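Local coordinates for leucine-rich repeat protein (Bacteroides thetaiotaomicron, PDB 4ECN) that is of unknown function but, as an extracellular leucine-rich repeat protein, probably binds other proteins, at residues H357-G367 and I383-F391; A280-Y289 and L330-P340. One frame throughout, in Å; residues are numbered along the deposited sequence.

Contact 1 of 2, residues H357-G367 and I383-F391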
loop_
_atom_site.group_PDB
_atom_site.type_symbol
_atom_site.label_atom_id
_atom_site.label_comp_id
_atom_site.label_asym_id
_atom_site.label_seq_id
_atom_site.Cartn_x
_atom_site.Cartn_y
_atom_site.Cartn_z
ATOM N N HIS A 357 0.531 -0.150 -3.892
ATOM C CA HIS A 357 -0.789 0.413 -4.151
ATOM C C HIS A 357 -1.502 0.774 -2.832
ATOM O O HIS A 357 -2.391 1.624 -2.826
ATOM C CB HIS A 357 -1.638 -0.572 -4.977
ATOM C CG HIS A 357 -1.788 -1.911 -4.348
ATOM N ND1 HIS A 357 -0.866 -2.908 -4.566
ATOM C CD2 HIS A 357 -2.742 -2.368 -3.505
ATOM C CE1 HIS A 357 -1.279 -3.939 -3.841
ATOM N NE2 HIS A 357 -2.413 -3.664 -3.203
ATOM N N SER A 358 -1.064 0.161 -1.722
ATOM C CA SER A 358 -1.589 0.258 -0.357
ATOM C C SER A 358 -0.758 1.229 0.544
ATOM O O SER A 358 -1.150 1.477 1.684
ATOM C CB SER A 358 -1.592 -1.142 0.260
ATOM O OG SER A 358 -2.459 -1.254 1.379
ATOM N N GLU A 359 0.367 1.776 0.032
ATOM C CA GLU A 359 1.306 2.633 0.763
ATOM C C GLU A 359 0.580 3.798 1.517
ATOM O O GLU A 359 0.797 3.975 2.723
ATOM C CB GLU A 359 2.344 3.192 -0.223
ATOM C CG GLU A 359 3.765 3.383 0.296
ATOM C CD GLU A 359 4.757 3.759 -0.796
ATOM O OE1 GLU A 359 4.389 3.651 -1.992
ATOM O OE2 GLU A 359 5.876 4.217 -0.462
ATOM N N THR A 360 -0.310 4.545 0.840
ATOM C CA THR A 360 -1.012 5.682 1.477
ATOM C C THR A 360 -2.089 5.237 2.484
ATOM O O THR A 360 -2.556 6.044 3.302
ATOM C CB THR A 360 -1.656 6.553 0.422
ATOM O OG1 THR A 360 -2.500 5.719 -0.373
ATOM C CG2 THR A 360 -0.624 7.259 -0.448
ATOM N N VAL A 361 -2.468 3.966 2.436
ATOM C CA VAL A 361 -3.472 3.418 3.326
ATOM C C VAL A 361 -2.793 2.755 4.524
ATOM O O VAL A 361 -3.144 3.083 5.640
ATOM C CB VAL A 361 -4.370 2.428 2.540
ATOM C CG1 VAL A 361 -5.251 1.580 3.456
ATOM C CG2 VAL A 361 -5.204 3.159 1.500
ATOM N N SER A 362 -1.849 1.817 4.306
ATOM C CA SER A 362 -1.252 1.032 5.389
ATOM C C SER A 362 0.294 0.920 5.329
ATOM O O SER A 362 0.846 -0.011 5.923
ATOM C CB SER A 362 -1.844 -0.375 5.377
ATOM O OG SER A 362 -1.833 -0.962 4.085
ATOM N N GLY A 363 0.963 1.896 4.701
ATOM C CA GLY A 363 2.420 1.921 4.563
ATOM C C GLY A 363 3.027 0.656 3.976
ATOM O O GLY A 363 2.716 0.251 2.846
ATOM N N ARG A 364 3.846 -0.006 4.797
ATOM C CA ARG A 364 4.611 -1.236 4.535
ATOM C C ARG A 364 3.718 -2.474 4.413
ATOM O O ARG A 364 4.131 -3.462 3.803
ATOM C CB ARG A 364 5.551 -1.408 5.731
ATOM C CG ARG A 364 6.557 -2.520 5.725
ATOM C CD ARG A 364 7.394 -2.431 6.986
ATOM N NE ARG A 364 8.128 -1.163 7.094
ATOM C CZ ARG A 364 8.141 -0.404 8.182
ATOM N NH1 ARG A 364 7.475 -0.774 9.264
ATOM N NH2 ARG A 364 8.821 0.731 8.198
ATOM N N LEU A 365 2.529 -2.443 5.044
ATOM C CA LEU A 365 1.592 -3.564 5.076
ATOM C C LEU A 365 0.563 -3.559 3.948
ATOM O O LEU A 365 0.331 -2.538 3.287
ATOM C CB LEU A 365 0.813 -3.555 6.389
ATOM C CG LEU A 365 1.595 -3.652 7.666
ATOM C CD1 LEU A 365 0.683 -3.414 8.868
ATOM C CD2 LEU A 365 2.337 -4.980 7.751
ATOM N N PHE A 366 -0.054 -4.737 3.768
ATOM C CA PHE A 366 -1.164 -5.074 2.890
ATOM C C PHE A 366 -2.264 -5.521 3.799
ATOM O O PHE A 366 -2.334 -6.704 4.173
ATOM C CB PHE A 366 -0.769 -6.132 1.860
ATOM C CG PHE A 366 0.316 -5.707 0.907
ATOM C CD1 PHE A 366 1.653 -5.907 1.219
ATOM C CD2 PHE A 366 0.001 -5.139 -0.319
ATOM C CE1 PHE A 366 2.653 -5.524 0.332
ATOM C CE2 PHE A 366 1.001 -4.762 -1.210
ATOM C CZ PHE A 366 2.321 -4.949 -0.875
ATOM N N GLY A 367 -3.014 -4.538 4.286
ATOM C CA GLY A 367 -4.024 -4.774 5.303
ATOM C C GLY A 367 -3.309 -4.950 6.625
ATOM O O GLY A 367 -2.767 -3.980 7.168
ATOM N N ILE A 383 -1.935 -11.930 -0.817
ATOM C CA ILE A 383 -1.211 -10.711 -1.182
ATOM C C ILE A 383 -1.541 -10.336 -2.630
ATOM O O ILE A 383 -1.754 -9.146 -2.908
ATOM C CB ILE A 383 0.332 -10.860 -0.965
ATOM C CG1 ILE A 383 0.717 -10.967 0.543
ATOM C CG2 ILE A 383 1.109 -9.737 -1.641
ATOM C CD1 ILE A 383 0.292 -9.745 1.521
ATOM N N ARG A 384 -1.592 -11.332 -3.544
ATOM C CA ARG A 384 -1.947 -11.072 -4.950
ATOM C C ARG A 384 -3.411 -10.546 -5.088
ATOM O O ARG A 384 -3.697 -9.731 -5.972
ATOM C CB ARG A 384 -1.779 -12.346 -5.783
ATOM C CG ARG A 384 -0.358 -12.712 -6.103
ATOM C CD ARG A 384 -0.271 -14.154 -6.522
ATOM N NE ARG A 384 0.962 -14.418 -7.262
ATOM C CZ ARG A 384 1.219 -15.544 -7.922
ATOM N NH1 ARG A 384 0.323 -16.524 -7.953
ATOM N NH2 ARG A 384 2.361 -15.687 -8.583
HETATM N N MSE A 385 -4.322 -11.017 -4.209
HETATM C CA MSE A 385 -5.735 -10.642 -4.216
HETATM C C MSE A 385 -5.984 -9.336 -3.452
HETATM O O MSE A 385 -7.148 -8.883 -3.419
HETATM C CB MSE A 385 -6.631 -11.775 -3.612
HETATM C CG MSE A 385 -6.713 -13.077 -4.441
HETATM SE SE MSE A 385 -7.091 -12.908 -6.372
HETATM C CE MSE A 385 -5.300 -12.839 -7.049
ATOM N N HIS A 386 -4.925 -8.718 -2.846
ATOM C CA HIS A 386 -5.113 -7.478 -2.079
ATOM C C HIS A 386 -5.664 -6.367 -2.971
ATOM O O HIS A 386 -6.680 -5.786 -2.582
ATOM C CB HIS A 386 -3.839 -7.014 -1.391
ATOM C CG HIS A 386 -4.079 -5.898 -0.427
ATOM N ND1 HIS A 386 -3.839 -4.574 -0.773
ATOM C CD2 HIS A 386 -4.575 -5.935 0.835
ATOM C CE1 HIS A 386 -4.148 -3.859 0.299
ATOM N NE2 HIS A 386 -4.617 -4.632 1.286
ATOM N N TYR A 387 -5.075 -6.129 -4.195
ATOM C CA TYR A 387 -5.581 -5.093 -5.112
ATOM C C TYR A 387 -7.087 -5.287 -5.361
ATOM O O TYR A 387 -7.863 -4.334 -5.237
ATOM C CB TYR A 387 -4.820 -5.053 -6.460
ATOM C CG TYR A 387 -5.122 -3.805 -7.280
ATOM C CD1 TYR A 387 -4.421 -2.625 -7.076
ATOM C CD2 TYR A 387 -6.147 -3.794 -8.224
ATOM C CE1 TYR A 387 -4.715 -1.470 -7.801
ATOM C CE2 TYR A 387 -6.463 -2.636 -8.949
ATOM C CZ TYR A 387 -5.747 -1.472 -8.728
ATOM O OH TYR A 387 -6.046 -0.333 -9.444
ATOM N N LYS A 388 -7.496 -6.529 -5.649
ATOM C CA LYS A 388 -8.884 -6.880 -5.933
ATOM C C LYS A 388 -9.797 -6.489 -4.763
ATOM O O LYS A 388 -10.819 -5.854 -4.998
ATOM C CB LYS A 388 -8.992 -8.380 -6.234
ATOM C CG LYS A 388 -10.283 -8.764 -6.930
ATOM C CD LYS A 388 -10.267 -10.202 -7.434
ATOM C CE LYS A 388 -10.497 -11.283 -6.392
ATOM N NZ LYS A 388 -11.938 -11.561 -6.168
ATOM N N LYS A 389 -9.411 -6.826 -3.514
ATOM C CA LYS A 389 -10.205 -6.570 -2.308
ATOM C C LYS A 389 -10.242 -5.080 -1.977
ATOM O O LYS A 389 -11.285 -4.570 -1.532
ATOM C CB LYS A 389 -9.673 -7.375 -1.085
ATOM C CG LYS A 389 -9.723 -8.905 -1.298
ATOM C CD LYS A 389 -9.347 -9.739 -0.048
ATOM C CE LYS A 389 -8.615 -11.051 -0.339
ATOM N NZ LYS A 389 -7.115 -10.909 -0.278
HETATM N N MSE A 390 -9.124 -4.383 -2.207
HETATM C CA MSE A 390 -9.003 -2.954 -1.916
HETATM C C MSE A 390 -9.769 -2.084 -2.881
HETATM O O MSE A 390 -10.224 -1.037 -2.442
HETATM C CB MSE A 390 -7.531 -2.517 -1.932
HETATM C CG MSE A 390 -7.328 -1.013 -1.692
HETATM SE SE MSE A 390 -5.723 -0.619 -0.738
HETATM C CE MSE A 390 -5.307 0.920 -1.514
ATOM N N PHE A 391 -9.889 -2.460 -4.177
ATOM C CA PHE A 391 -10.554 -1.564 -5.118
ATOM C C PHE A 391 -11.645 -2.155 -5.986
ATOM O O PHE A 391 -12.293 -1.367 -6.681
ATOM C CB PHE A 391 -9.522 -1.009 -6.115
ATOM C CG PHE A 391 -8.329 -0.295 -5.527
ATOM C CD1 PHE A 391 -8.440 1.007 -5.055
ATOM C CD2 PHE A 391 -7.081 -0.903 -5.497
ATOM C CE1 PHE A 391 -7.337 1.660 -4.514
ATOM C CE2 PHE A 391 -5.972 -0.232 -4.983
ATOM C CZ PHE A 391 -6.103 1.051 -4.527
#
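H357 and H386 join their imidazoles by a hydrogen bond, and F366 and Y387 complete an aromatic cluster around them. The cluster lies in the leucine-rich repeat part of the chain. It joins the loop that follows strand 351-353 to helix 386-391, within the long excursion that ends at strand 452-456, the next strand of the main sheet.

The polar link is H357 NE2 to H386 ND1, 3.0 Å with an angle of 147°. Either nitrogen could be the donor. On the other side of the H357 ring, ND1 is hydrogen-bonded to E497, so both ring nitrogens are held and the rotation of the ring is fixed. S358 OG, which donates to S362 OG, lies 3.3 Å from H386 CE1.

The rings meet in three ways. The two imidazoles touch rim to rim. Y387 turns an edge to the face of H357, with Y387 CD1 3.9 Å from H357 CG. F366 turns its ring edge to the face of H386, while F366 CB sits over the middle of that face, 4.0 Å from the ring centroid. H386 reaches this place with CG anti to the backbone N (chi1 -170°). Replacing H386 by an alanine is likely to leave H357 NE2 without this partner and open a gap against F366 CB.

Apolar contacts flank the cluster. I383 CD1 packs on F366 CB at 3.8 Å. Selenomethionine M390 bends at chi2 and chi3, and M390 CE lies 3.8 Å from V361 CG2.

Contact 2 of 2, residues A280-Y289 and L330-P340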
loop_
_atom_site.group_PDB
_atom_site.type_symbol
_atom_site.label_atom_id
_atom_site.label_comp_id
_atom_site.label_asym_id
_atom_site.label_seq_id
_atom_site.Cartn_x
_atom_site.Cartn_y
_atom_site.Cartn_z
ATOM N N ALA A 280 21.920 7.336 -0.683
ATOM C CA ALA A 280 21.556 7.688 -2.068
ATOM C C ALA A 280 20.080 8.094 -2.207
ATOM O O ALA A 280 19.759 8.847 -3.130
ATOM C CB ALA A 280 21.839 6.526 -2.993
ATOM N N LEU A 281 19.192 7.604 -1.301
ATOM C CA LEU A 281 17.753 7.868 -1.367
ATOM C C LEU A 281 17.276 8.815 -0.236
ATOM O O LEU A 281 16.144 8.690 0.240
ATOM C CB LEU A 281 16.961 6.554 -1.338
ATOM C CG LEU A 281 17.194 5.638 -2.530
ATOM C CD1 LEU A 281 16.593 4.308 -2.309
ATOM C CD2 LEU A 281 16.684 6.242 -3.815
ATOM N N ASP A 282 18.111 9.842 0.088
ATOM C CA ASP A 282 17.864 10.934 1.053
ATOM C C ASP A 282 17.395 10.413 2.421
ATOM O O ASP A 282 16.539 11.019 3.069
ATOM C CB ASP A 282 16.818 11.915 0.491
ATOM C CG ASP A 282 16.803 13.280 1.156
ATOM O OD1 ASP A 282 17.888 13.743 1.587
ATOM O OD2 ASP A 282 15.725 13.927 1.165
ATOM N N GLY A 283 18.014 9.325 2.856
ATOM C CA GLY A 283 17.726 8.644 4.111
ATOM C C GLY A 283 17.540 9.487 5.360
ATOM O O GLY A 283 16.695 9.152 6.201
ATOM N N LYS A 284 18.345 10.557 5.514
ATOM C CA LYS A 284 18.255 11.466 6.646
ATOM C C LYS A 284 16.876 12.114 6.723
ATOM O O LYS A 284 16.440 12.436 7.824
ATOM C CB LYS A 284 19.340 12.560 6.580
ATOM C CG LYS A 284 19.369 13.400 5.302
ATOM C CD LYS A 284 20.420 14.499 5.403
ATOM C CE LYS A 284 20.496 15.386 4.185
ATOM N NZ LYS A 284 21.506 16.472 4.351
ATOM N N ASN A 285 16.184 12.280 5.565
ATOM C CA ASN A 285 14.873 12.921 5.486
ATOM C C ASN A 285 13.707 11.919 5.315
ATOM O O ASN A 285 12.607 12.324 4.906
ATOM C CB ASN A 285 14.846 13.921 4.343
ATOM C CG ASN A 285 15.713 15.134 4.558
ATOM O OD1 ASN A 285 16.544 15.480 3.716
ATOM N ND2 ASN A 285 15.573 15.790 5.704
ATOM N N TRP A 286 13.911 10.644 5.661
ATOM C CA TRP A 286 12.813 9.688 5.642
ATOM C C TRP A 286 11.933 9.876 6.863
ATOM O O TRP A 286 12.447 10.219 7.938
ATOM C CB TRP A 286 13.310 8.238 5.611
ATOM C CG TRP A 286 13.983 7.745 4.369
ATOM C CD1 TRP A 286 14.290 8.457 3.246
ATOM C CD2 TRP A 286 14.420 6.400 4.129
ATOM N NE1 TRP A 286 14.902 7.637 2.321
ATOM C CE2 TRP A 286 15.013 6.375 2.845
ATOM C CE3 TRP A 286 14.412 5.218 4.900
ATOM C CZ2 TRP A 286 15.592 5.217 2.310
ATOM C CZ3 TRP A 286 14.974 4.068 4.363
ATOM C CH2 TRP A 286 15.561 4.075 3.084
ATOM N N ARG A 287 10.616 9.636 6.698
ATOM C CA ARG A 287 9.572 9.657 7.729
ATOM C C ARG A 287 8.502 8.666 7.323
ATOM O O ARG A 287 7.688 8.947 6.437
ATOM C CB ARG A 287 8.983 11.052 7.997
ATOM C CG ARG A 287 9.766 11.882 9.007
ATOM C CD ARG A 287 9.095 13.216 9.321
ATOM N NE ARG A 287 7.945 13.052 10.213
ATOM C CZ ARG A 287 7.978 13.259 11.527
ATOM N NH1 ARG A 287 9.093 13.685 12.113
ATOM N NH2 ARG A 287 6.889 13.066 12.263
ATOM N N TYR A 288 8.542 7.481 7.930
ATOM C CA TYR A 288 7.596 6.420 7.635
ATOM C C TYR A 288 6.186 6.847 8.019
ATOM O O TYR A 288 5.983 7.354 9.123
ATOM C CB TYR A 288 7.985 5.126 8.360
ATOM C CG TYR A 288 7.005 3.998 8.168
ATOM C CD1 TYR A 288 7.025 3.217 7.015
ATOM C CD2 TYR A 288 6.086 3.671 9.160
ATOM C CE1 TYR A 288 6.127 2.163 6.836
ATOM C CE2 TYR A 288 5.180 2.620 8.993
ATOM C CZ TYR A 288 5.198 1.878 7.825
ATOM O OH TYR A 288 4.303 0.849 7.673
ATOM N N TYR A 289 5.219 6.647 7.087
ATOM C CA TYR A 289 3.797 6.899 7.266
ATOM C C TYR A 289 3.067 5.573 7.246
ATOM O O TYR A 289 3.111 4.864 6.247
ATOM C CB TYR A 289 3.248 7.864 6.201
ATOM C CG TYR A 289 1.776 8.177 6.383
ATOM C CD1 TYR A 289 1.284 8.624 7.610
ATOM C CD2 TYR A 289 0.879 8.035 5.332
ATOM C CE1 TYR A 289 -0.072 8.890 7.793
ATOM C CE2 TYR A 289 -0.479 8.318 5.498
ATOM C CZ TYR A 289 -0.947 8.761 6.729
ATOM O OH TYR A 289 -2.281 9.042 6.918
ATOM N N LEU A 330 11.074 -0.200 0.985
ATOM C CA LEU A 330 11.250 1.242 1.169
ATOM C C LEU A 330 9.883 1.935 1.224
ATOM O O LEU A 330 9.816 3.157 1.336
ATOM C CB LEU A 330 12.121 1.836 0.061
ATOM C CG LEU A 330 13.501 1.222 -0.122
ATOM C CD1 LEU A 330 14.250 1.938 -1.202
ATOM C CD2 LEU A 330 14.324 1.240 1.185
ATOM N N ALA A 331 8.800 1.147 1.174
ATOM C CA ALA A 331 7.430 1.634 1.225
ATOM C C ALA A 331 7.154 2.380 2.542
ATOM O O ALA A 331 7.528 1.893 3.615
ATOM C CB ALA A 331 6.462 0.469 1.066
ATOM N N GLY A 332 6.502 3.549 2.423
ATOM C CA GLY A 332 6.091 4.395 3.537
ATOM C C GLY A 332 7.059 5.479 3.961
ATOM O O GLY A 332 6.638 6.466 4.564
ATOM N N PHE A 333 8.348 5.338 3.631
ATOM C CA PHE A 333 9.386 6.275 4.068
ATOM C C PHE A 333 9.461 7.560 3.273
ATOM O O PHE A 333 9.910 8.576 3.819
ATOM C CB PHE A 333 10.750 5.613 3.991
ATOM C CG PHE A 333 10.927 4.553 5.039
ATOM C CD1 PHE A 333 11.073 4.898 6.377
ATOM C CD2 PHE A 333 11.016 3.221 4.685
ATOM C CE1 PHE A 333 11.265 3.926 7.343
ATOM C CE2 PHE A 333 11.215 2.247 5.652
ATOM C CZ PHE A 333 11.339 2.607 6.976
ATOM N N GLY A 334 9.082 7.506 2.000
ATOM C CA GLY A 334 9.150 8.663 1.113
ATOM C C GLY A 334 10.562 8.920 0.654
ATOM O O GLY A 334 11.112 9.997 0.900
ATOM N N ALA A 335 11.168 7.912 0.017
ATOM C CA ALA A 335 12.536 8.006 -0.488
ATOM C C ALA A 335 12.618 8.955 -1.700
ATOM O O ALA A 335 11.667 9.063 -2.469
ATOM C CB ALA A 335 13.041 6.631 -0.863
ATOM N N LYS A 336 13.744 9.660 -1.839
ATOM C CA LYS A 336 13.998 10.589 -2.943
ATOM C C LYS A 336 15.371 10.298 -3.494
ATOM O O LYS A 336 16.327 10.296 -2.722
ATOM C CB LYS A 336 13.884 12.070 -2.475
ATOM C CG LYS A 336 12.495 12.527 -2.026
ATOM C CD LYS A 336 12.503 13.784 -1.139
ATOM C CE LYS A 336 12.578 13.448 0.343
ATOM N NZ LYS A 336 12.541 14.667 1.198
ATOM N N GLY A 337 15.483 10.040 -4.794
ATOM C CA GLY A 337 16.783 9.788 -5.403
ATOM C C GLY A 337 16.892 8.654 -6.401
ATOM O O GLY A 337 15.908 8.258 -7.036
ATOM N N ARG A 338 18.130 8.142 -6.544
ATOM C CA ARG A 338 18.506 7.116 -7.509
ATOM C C ARG A 338 18.941 5.859 -6.783
ATOM O O ARG A 338 19.819 5.953 -5.916
ATOM C CB ARG A 338 19.646 7.643 -8.417
ATOM C CG ARG A 338 19.378 9.024 -8.998
ATOM C CD ARG A 338 20.535 9.625 -9.771
ATOM N NE ARG A 338 20.599 9.144 -11.153
ATOM C CZ ARG A 338 21.536 8.323 -11.600
ATOM N NH1 ARG A 338 22.504 7.912 -10.795
ATOM N NH2 ARG A 338 21.529 7.923 -12.863
ATOM N N VAL A 339 18.328 4.682 -7.105
ATOM C CA VAL A 339 18.702 3.421 -6.452
ATOM C C VAL A 339 20.127 3.073 -6.924
ATOM O O VAL A 339 20.323 2.914 -8.129
ATOM C CB VAL A 339 17.688 2.280 -6.679
ATOM C CG1 VAL A 339 18.190 0.975 -6.071
ATOM C CG2 VAL A 339 16.313 2.654 -6.120
ATOM N N PRO A 340 21.137 3.042 -6.003
ATOM C CA PRO A 340 22.530 2.805 -6.432
ATOM C C PRO A 340 22.820 1.336 -6.775
ATOM O O PRO A 340 22.035 0.452 -6.445
ATOM C CB PRO A 340 23.334 3.254 -5.213
ATOM C CG PRO A 340 22.460 2.970 -4.063
ATOM C CD PRO A 340 21.059 3.238 -4.537
#
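W286 lies across F333 and A335, and its side chain can be followed outward from the backbone. W286 CB starts 4.0 Å from F333 CB. With CG anti to the carbonyl carbon (chi1 -69°), the indole is laid between F333 CB on one face and G283 CA of its own segment on the other. W286 NE1 passes A335 and donates to L281 O at 2.6 Å, nearly in the indole plane. W286 CE3 meets F333 CG at 3.6 Å. The six-membered ring of W286 and the ring of F333 are oblique, with planes at 32°. At the far end W286 CH2 touches L330 CD2.

The opposite face of F333 receives the edge of Y288, so F333 is held between two aromatic side chains. W302 adds an edge-to-face contact to both W286 and F333.

This is the N-terminal end of the leucine-rich repeat region. The loop after helix 266-280 runs along the segment that leaves strand 325-329 and leads into strand 338-339. Backbone bonds fasten the two: R287 N bonds to F333 O and Y289 N to G332 O. K336 N to L281 O is weak.

Further along, L281 spreads its methyls. L281 CD1 meets L330 CD1 at 3.5 Å, and L281 CD2 lies over the backbone of G337 and R338. On the outer side K336 bends at chi3 and brings K336 NZ to D282 OD2 at 3.3 Å, a salt bridge whose hydrogen bond is weak.

How the contacts relate
From the N terminus, the chain passes two sheet-rich regions and helix 266-280 before it enters contact 2. There 280-289 meets 330-340, closing a loop of 40 residues that contains strands 317-319 and 325-329. The chain then adds strand 351-353 to the sheet. Contact 1 follows, with 357-367 meeting 383-391 across a loop of 15 residues that holds most of helix 377-384. The loops are in series, neither nested nor crossed. The centres of contacts 1 and 2 lie about 20 Å apart, yet the contacts touch. E359 OE2 probably bonds to G332 N, and R364 N to Y288 OH. Segment 357-367 thus joins helix 386-391 to both segments of contact 2, at the start of the repeat sheet.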